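Local coordinates for protein restriction endonuclease AspBHI (Azoarcus sp., PDB 4OC8) that cuts DNA as a modification-dependent restriction endonuclease, pairing an N-terminal domain of the PUA clan with a nuclease domain of the PDDEXK clan, at residues A[173-177]-A[210-214]; A[35-39]-A[182-186]. All coordinates share one frame; numbering follows the deposited sequence.

Contact 1. Residues A[173-177]-A[210-214]; sequences TILDE and IRPLM
Leu-175 and Pro-212 form a single beta bridge, framed by two backbone hydrogen bonds, Leu-213 N to Ile-174 O (2.9 Å) and Asp-176 N to Arg-211 O (2.9 Å). The two segments run 66° apart, and no second bridge follows. Asp-176 is the centre of an inverse gamma turn, which bends the chain just past the bridge. Leu-213 lies alongside Leu-175 O, with its CG near Asp-176 OD1. That CG stands anti to the backbone N (chi1 -162°). This brings CD1 within 4.0 Å of Ile-174 CG2, while CB of Leu-213 lies 3.6 Å from Leu-175 O. With an alanine in place of Leu-213 the CD1 contact is lost, which would probably open a gap beside Ile-174 CG2 and against Trp-157 of the third subunit. On the Ile-210 side, Ile-210 CG2 meets Thr-173 CG2 at 3.7 Å and also touches Leu-175 CD2. Arg-211 lays its CD against Asp-176 CB (3.8 Å). Their charged groups are not in contact. Asp-176 OD1 is hydrogen-bonded to Trp-157 NE1 of the third subunit. Arg-211 also packs on Ala-386 of the second subunit. Within the chain, strand 163-174 lies beside strand 133-142. Leu-175 touches Trp-201 and Ile-210 touches Trp-204, both on helix 199-207.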
ATOM      1  N   THR A 173      -4.525 -10.415  17.357  1.00 36.76           N
ATOM      2  CA  THR A 173      -5.124 -11.023  16.173  1.00 36.29           C
ATOM      3  C   THR A 173      -6.188 -12.037  16.581  1.00 33.44           C
ATOM      4  O   THR A 173      -5.931 -12.920  17.398  1.00 37.54           O
ATOM      5  CB  THR A 173      -4.073 -11.715  15.281  1.00 34.99           C
ATOM      6  OG1 THR A 173      -3.204 -10.732  14.704  1.00 39.43           O
ATOM      7  CG2 THR A 173      -4.752 -12.492  14.170  1.00 27.27           C
ATOM      8  N   ILE A 174      -7.386 -11.884  16.025  1.00 28.29           N
ATOM      9  CA  ILE A 174      -8.465 -12.843  16.219  1.00 26.55           C
ATOM     10  C   ILE A 174      -8.160 -14.148  15.485  1.00 32.32           C
ATOM     11  O   ILE A 174      -7.991 -14.153  14.262  1.00 28.05           O
ATOM     12  CB  ILE A 174      -9.785 -12.303  15.659  1.00 26.59           C
ATOM     13  CG1 ILE A 174     -10.058 -10.895  16.187  1.00 30.97           C
ATOM     14  CG2 ILE A 174     -10.920 -13.235  15.991  1.00 24.21           C
ATOM     15  CD1 ILE A 174     -10.183 -10.820  17.677  1.00 30.82           C
ATOM     16  N   LEU A 175      -8.098 -15.250  16.235  1.00 32.37           N
ATOM     17  CA  LEU A 175      -7.854 -16.575  15.666  1.00 24.34           C
ATOM     18  C   LEU A 175      -9.055 -17.074  14.866  1.00 28.34           C
ATOM     19  O   LEU A 175     -10.192 -16.735  15.176  1.00 30.13           O
ATOM     20  CB  LEU A 175      -7.521 -17.575  16.773  1.00 21.59           C
ATOM     21  CG  LEU A 175      -6.132 -17.470  17.401  1.00 26.77           C
ATOM     22  CD1 LEU A 175      -5.934 -18.555  18.450  1.00 30.12           C
ATOM     23  CD2 LEU A 175      -5.058 -17.553  16.334  1.00 22.18           C
ATOM     24  N   ASP A 176      -8.798 -17.891  13.846  1.00 36.04           N
ATOM     25  CA  ASP A 176      -9.862 -18.457  13.009  1.00 34.21           C
ATOM     26  C   ASP A 176     -10.631 -19.577  13.709  1.00 31.40           C
ATOM     27  O   ASP A 176     -10.365 -20.752  13.482  1.00 32.92           O
ATOM     28  CB  ASP A 176      -9.311 -18.978  11.679  1.00 26.83           C
ATOM     29  CG  ASP A 176     -10.409 -19.333  10.689  1.00 34.42           C
ATOM     30  OD1 ASP A 176     -11.600 -19.201  11.031  1.00 34.22           O
ATOM     31  OD2 ASP A 176     -10.070 -19.748   9.557  1.00 37.85           O
ATOM     32  N   GLU A 177     -11.603 -19.194  14.534  1.00 34.88           N
ATOM     33  CA  GLU A 177     -12.500 -20.132  15.198  1.00 34.19           C
ATOM     34  C   GLU A 177     -13.894 -19.522  15.247  1.00 35.06           C
ATOM     35  O   GLU A 177     -14.063 -18.419  15.754  1.00 38.68           O
ATOM     36  CB  GLU A 177     -12.023 -20.432  16.623  1.00 27.88           C
ATOM     37  CG  GLU A 177     -10.643 -21.072  16.699  1.00 42.77           C
ATOM     38  CD  GLU A 177     -10.620 -22.516  16.201  1.00 55.42           C
ATOM     39  OE1 GLU A 177     -11.687 -23.168  16.179  1.00 57.86           O
ATOM     40  OE2 GLU A 177      -9.527 -23.004  15.839  1.00 53.29           O
ATOM     41  N   ILE A 210       0.274 -17.990  13.948  1.00 41.62           N
ATOM     42  CA  ILE A 210      -1.052 -17.397  14.042  1.00 37.71           C
ATOM     43  C   ILE A 210      -1.876 -17.648  12.783  1.00 42.11           C
ATOM     44  O   ILE A 210      -1.459 -17.292  11.680  1.00 44.49           O
ATOM     45  CB  ILE A 210      -0.969 -15.873  14.261  1.00 34.94           C
ATOM     46  CG1 ILE A 210      -0.144 -15.545  15.504  1.00 29.51           C
ATOM     47  CG2 ILE A 210      -2.355 -15.277  14.380  1.00 33.70           C
ATOM     48  CD1 ILE A 210      -0.092 -14.080  15.814  1.00 29.87           C
ATOM     49  N   ARG A 211      -3.042 -18.265  12.955  1.00 31.26           N
ATOM     50  CA  ARG A 211      -3.997 -18.409  11.867  1.00 34.85           C
ATOM     51  C   ARG A 211      -5.131 -17.410  12.058  1.00 39.44           C
ATOM     52  O   ARG A 211      -6.036 -17.638  12.860  1.00 37.71           O
ATOM     53  CB  ARG A 211      -4.565 -19.827  11.807  1.00 43.07           C
ATOM     54  CG  ARG A 211      -5.663 -19.981  10.763  1.00 52.92           C
ATOM     55  CD  ARG A 211      -6.418 -21.286  10.908  1.00 60.13           C
ATOM     56  NE  ARG A 211      -5.549 -22.440  10.708  1.00 77.77           N
ATOM     57  CZ  ARG A 211      -5.226 -22.937   9.518  1.00 81.32           C
ATOM     58  NH1 ARG A 211      -5.698 -22.380   8.408  1.00 73.78           N
ATOM     59  NH2 ARG A 211      -4.427 -23.991   9.439  1.00 81.60           N
ATOM     60  N   PRO A 212      -5.083 -16.291  11.320  1.00 35.03           N
ATOM     61  CA  PRO A 212      -6.037 -15.192  11.488  1.00 32.01           C
ATOM     62  C   PRO A 212      -7.415 -15.481  10.916  1.00 36.74           C
ATOM     63  O   PRO A 212      -7.529 -16.192   9.918  1.00 41.78           O
ATOM     64  CB  PRO A 212      -5.393 -14.063  10.692  1.00 33.86           C
ATOM     65  CG  PRO A 212      -4.578 -14.748   9.675  1.00 40.40           C
ATOM     66  CD  PRO A 212      -4.022 -15.947  10.361  1.00 35.58           C
ATOM     67  N   LEU A 213      -8.444 -14.924  11.550  1.00 30.98           N
ATOM     68  CA  LEU A 213      -9.796 -14.958  11.013  1.00 33.07           C
ATOM     69  C   LEU A 213      -9.949 -13.795  10.036  1.00 41.46           C
ATOM     70  O   LEU A 213     -10.181 -12.657  10.443  1.00 40.65           O
ATOM     71  CB  LEU A 213     -10.824 -14.840  12.140  1.00 29.46           C
ATOM     72  CG  LEU A 213     -12.284 -15.248  11.899  1.00 31.53           C
ATOM     73  CD1 LEU A 213     -13.063 -15.169  13.202  1.00 31.99           C
ATOM     74  CD2 LEU A 213     -12.974 -14.403  10.844  1.00 27.62           C
ATOM     75  N   MET A 214      -9.847 -14.088   8.747  1.00 44.59           N
ATOM     76  CA  MET A 214      -9.898 -13.053   7.731  1.00 31.20           C
ATOM     77  C   MET A 214     -11.239 -13.046   7.005  1.00 39.20           C
ATOM     78  O   MET A 214     -11.593 -14.006   6.317  1.00 43.02           O
ATOM     79  CB  MET A 214      -8.730 -13.224   6.759  1.00 27.19           C
ATOM     80  CG  MET A 214      -7.401 -13.328   7.482  1.00 32.32           C
ATOM     81  SD  MET A 214      -5.956 -13.123   6.431  1.00 46.28           S
ATOM     82  CE  MET A 214      -6.154 -11.428   5.896  1.00 48.21           C
TER

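Contact 2. Residues A[35-39]-A[182-186]. With PO4 (phosphate ion), chain G.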
ATOM      1  N   VAL A  35     -21.040 -11.919  32.957  1.00 50.72           N
ATOM      2  CA  VAL A  35     -20.920 -12.663  34.212  1.00 63.24           C
ATOM      3  C   VAL A  35     -21.389 -14.118  34.073  1.00 49.84           C
ATOM      4  O   VAL A  35     -20.631 -15.035  34.386  1.00 44.76           O
ATOM      5  CB  VAL A  35     -21.620 -11.960  35.399  1.00 62.98           C
ATOM      6  CG1 VAL A  35     -21.112 -12.521  36.717  1.00 49.52           C
ATOM      7  CG2 VAL A  35     -21.387 -10.468  35.322  1.00 67.43           C
ATOM      8  N   PRO A  36     -22.630 -14.340  33.599  1.00 49.35           N
ATOM      9  CA  PRO A  36     -22.978 -15.738  33.341  1.00 47.26           C
ATOM     10  C   PRO A  36     -22.304 -16.298  32.087  1.00 52.15           C
ATOM     11  O   PRO A  36     -22.046 -17.502  32.035  1.00 61.73           O
ATOM     12  CB  PRO A  36     -24.495 -15.687  33.146  1.00 41.95           C
ATOM     13  CG  PRO A  36     -24.758 -14.332  32.650  1.00 52.94           C
ATOM     14  CD  PRO A  36     -23.785 -13.450  33.374  1.00 55.13           C
ATOM     15  N   LEU A  37     -22.018 -15.457  31.095  1.00 44.09           N
ATOM     16  CA  LEU A  37     -21.410 -15.963  29.864  1.00 48.07           C
ATOM     17  C   LEU A  37     -19.948 -16.375  30.043  1.00 45.09           C
ATOM     18  O   LEU A  37     -19.503 -17.351  29.449  1.00 51.00           O
ATOM     19  CB  LEU A  37     -21.543 -14.948  28.722  1.00 47.28           C
ATOM     20  CG  LEU A  37     -21.074 -15.381  27.331  1.00 46.86           C
ATOM     21  CD1 LEU A  37     -21.939 -16.514  26.800  1.00 44.65           C
ATOM     22  CD2 LEU A  37     -21.063 -14.199  26.364  1.00 41.50           C
ATOM     23  N   VAL A  38     -19.205 -15.637  30.860  1.00 39.68           N
ATOM     24  CA  VAL A  38     -17.759 -15.832  30.946  1.00 45.87           C
ATOM     25  C   VAL A  38     -17.286 -16.191  32.353  1.00 48.25           C
ATOM     26  O   VAL A  38     -16.431 -17.060  32.526  1.00 48.32           O
ATOM     27  CB  VAL A  38     -16.992 -14.573  30.451  1.00 54.91           C
ATOM     28  CG1 VAL A  38     -15.501 -14.702  30.709  1.00 43.63           C
ATOM     29  CG2 VAL A  38     -17.246 -14.335  28.972  1.00 47.05           C
ATOM     30  N   GLY A  39     -17.819 -15.494  33.352  1.00 47.11           N
ATOM     31  CA  GLY A  39     -17.433 -15.727  34.728  1.00 42.18           C
ATOM     32  C   GLY A  39     -16.553 -14.626  35.285  1.00 50.49           C
ATOM     33  O   GLY A  39     -16.048 -14.728  36.403  1.00 52.52           O
ATOM     34  N   ARG A 182     -17.961 -22.628  25.825  1.00 37.06           N
ATOM     35  CA  ARG A 182     -18.005 -22.000  27.141  1.00 40.43           C
ATOM     36  C   ARG A 182     -17.470 -22.937  28.223  1.00 42.92           C
ATOM     37  O   ARG A 182     -16.986 -22.482  29.261  1.00 48.00           O
ATOM     38  CB  ARG A 182     -19.410 -21.496  27.492  1.00 47.89           C
ATOM     39  CG  ARG A 182     -20.450 -22.577  27.714  1.00 51.37           C
ATOM     40  CD  ARG A 182     -21.707 -21.993  28.351  1.00 50.15           C
ATOM     41  NE  ARG A 182     -21.573 -21.842  29.799  1.00 66.70           N
ATOM     42  CZ  ARG A 182     -21.944 -20.764  30.481  1.00 62.10           C
ATOM     43  NH1 ARG A 182     -22.474 -19.725  29.848  1.00 56.10           N
ATOM     44  NH2 ARG A 182     -21.784 -20.724  31.798  1.00 52.35           N
ATOM     45  N   ALA A 183     -17.553 -24.240  27.971  1.00 37.93           N
ATOM     46  CA  ALA A 183     -16.939 -25.231  28.848  1.00 35.60           C
ATOM     47  C   ALA A 183     -15.441 -24.963  28.998  1.00 43.80           C
ATOM     48  O   ALA A 183     -14.906 -24.978  30.109  1.00 45.39           O
ATOM     49  CB  ALA A 183     -17.170 -26.623  28.310  1.00 42.62           C
ATOM     50  N   TRP A 184     -14.773 -24.710  27.874  1.00 48.03           N
ATOM     51  CA  TRP A 184     -13.341 -24.418  27.869  1.00 46.52           C
ATOM     52  C   TRP A 184     -13.048 -23.108  28.576  1.00 47.18           C
ATOM     53  O   TRP A 184     -12.094 -23.006  29.356  1.00 47.20           O
ATOM     54  CB  TRP A 184     -12.811 -24.347  26.438  1.00 41.08           C
ATOM     55  CG  TRP A 184     -11.335 -24.078  26.354  1.00 43.72           C
ATOM     56  CD1 TRP A 184     -10.327 -24.890  26.790  1.00 48.85           C
ATOM     57  CD2 TRP A 184     -10.700 -22.927  25.780  1.00 49.21           C
ATOM     58  NE1 TRP A 184      -9.106 -24.313  26.533  1.00 53.33           N
ATOM     59  CE2 TRP A 184      -9.308 -23.107  25.910  1.00 52.97           C
ATOM     60  CE3 TRP A 184     -11.174 -21.759  25.172  1.00 48.22           C
ATOM     61  CZ2 TRP A 184      -8.385 -22.164  25.455  1.00 45.53           C
ATOM     62  CZ3 TRP A 184     -10.257 -20.824  24.721  1.00 35.64           C
ATOM     63  CH2 TRP A 184      -8.880 -21.034  24.864  1.00 43.69           C
ATOM     64  N   VAL A 185     -13.871 -22.104  28.291  1.00 44.52           N
ATOM     65  CA  VAL A 185     -13.703 -20.785  28.881  1.00 45.71           C
ATOM     66  C   VAL A 185     -13.764 -20.866  30.400  1.00 47.37           C
ATOM     67  O   VAL A 185     -12.855 -20.404  31.085  1.00 49.28           O
ATOM     68  CB  VAL A 185     -14.759 -19.795  28.365  1.00 38.82           C
ATOM     69  CG1 VAL A 185     -14.664 -18.483  29.116  1.00 42.62           C
ATOM     70  CG2 VAL A 185     -14.574 -19.571  26.876  1.00 41.32           C
ATOM     71  N   HIS A 186     -14.824 -21.479  30.915  1.00 47.26           N
ATOM     72  CA  HIS A 186     -15.006 -21.603  32.357  1.00 44.06           C
ATOM     73  C   HIS A 186     -13.993 -22.541  33.011  1.00 39.92           C
ATOM     74  O   HIS A 186     -13.584 -22.316  34.145  1.00 44.69           O
ATOM     75  CB  HIS A 186     -16.436 -22.027  32.681  1.00 47.11           C
ATOM     76  CG  HIS A 186     -17.452 -20.957  32.423  1.00 53.87           C
ATOM     77  ND1 HIS A 186     -18.021 -20.211  33.433  1.00 46.57           N
ATOM     78  CD2 HIS A 186     -17.993 -20.503  31.268  1.00 45.05           C
ATOM     79  CE1 HIS A 186     -18.876 -19.349  32.911  1.00 53.54           C
ATOM     80  NE2 HIS A 186     -18.876 -19.504  31.598  1.00 44.41           N
TER
HETATM   81  P   PO4 G 403     -17.415 -20.808  36.942  1.00104.31           P
HETATM   82  O1  PO4 G 403     -16.962 -21.039  38.366  1.00 79.48           O
HETATM   83  O2  PO4 G 403     -18.315 -21.939  36.491  1.00 74.78           O
HETATM   84  O3  PO4 G 403     -18.176 -19.503  36.856  1.00 87.02           O
HETATM   85  O4  PO4 G 403     -16.202 -20.740  36.045  1.00 78.88           O
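Arg-182 and His-186, one turn apart on helix 182-189, reach across to carbonyls at the C-terminal end of the short helix 34-37. This helix-to-helix contact lies in the N-terminal region assigned to the PUA clan. The close-fitting part is polar. Both terminal nitrogens of Arg-182 bond the same atom, Pro-36 O: NH1 at 3.1 Å and NH2 at 3.2 Å. The NH2 bond lies close to the C=O axis, with a C=O...N angle of 172°. Leu-37 O takes the next donor, His-186 NE2, at 3.1 Å. That nitrogen sits well above the carbonyl plane, 62° out of it. Leu-37 O and Pro-36 O lie near the edge of the imidazole, and Val-38 O lies over one face. With CG anti to its carbonyl carbon (chi1 -70°), the ring comes nearer to 35-39, with NE2 above the rim of one guanidinium face.

The buried part is apolar. There Val-38 CG1 lies 4.2 Å from Val-185 CG1, and both valines pack on Leu-57 of strand 55-62. Leu-37 turns to Phe-125 of strand 122-127. The other side is looser. Pro-36 and Gly-39 are partly exposed, and Gly-39 approaches the ring through its backbone. Its backbone angles would jam a CB against the preceding carbonyl. On this side a phosphate ion, probably from the crystallisation liquor, is also held by Arg-49. NE2 of His-186 faces Leu-37 O, while ND1 makes two weak hydrogen bonds to the phosphate, to O4 at 3.2 Å and O3 at 3.5 Å.

Overall arrangement
From the N terminus, the chain first meets contact 2 at helix 34-37. It then runs through most of the large mixed sheet before entering contact 1 on strand 163-174 and the residues after it. Helix 182-189 follows and completes contact 2, closing a loop of 142 residues. Contact 1 closes later, at 210-214, after helix 199-207, with 32 residues between its segments. The two loops cross rather than nest. Contact 2 joins two helices over strands 55-62 and 122-127. Contact 1 ties strand 163-174 to the segment leading to helix 224-227 and the nuclease domain. Their centres lie 21 Å apart, and they do not touch.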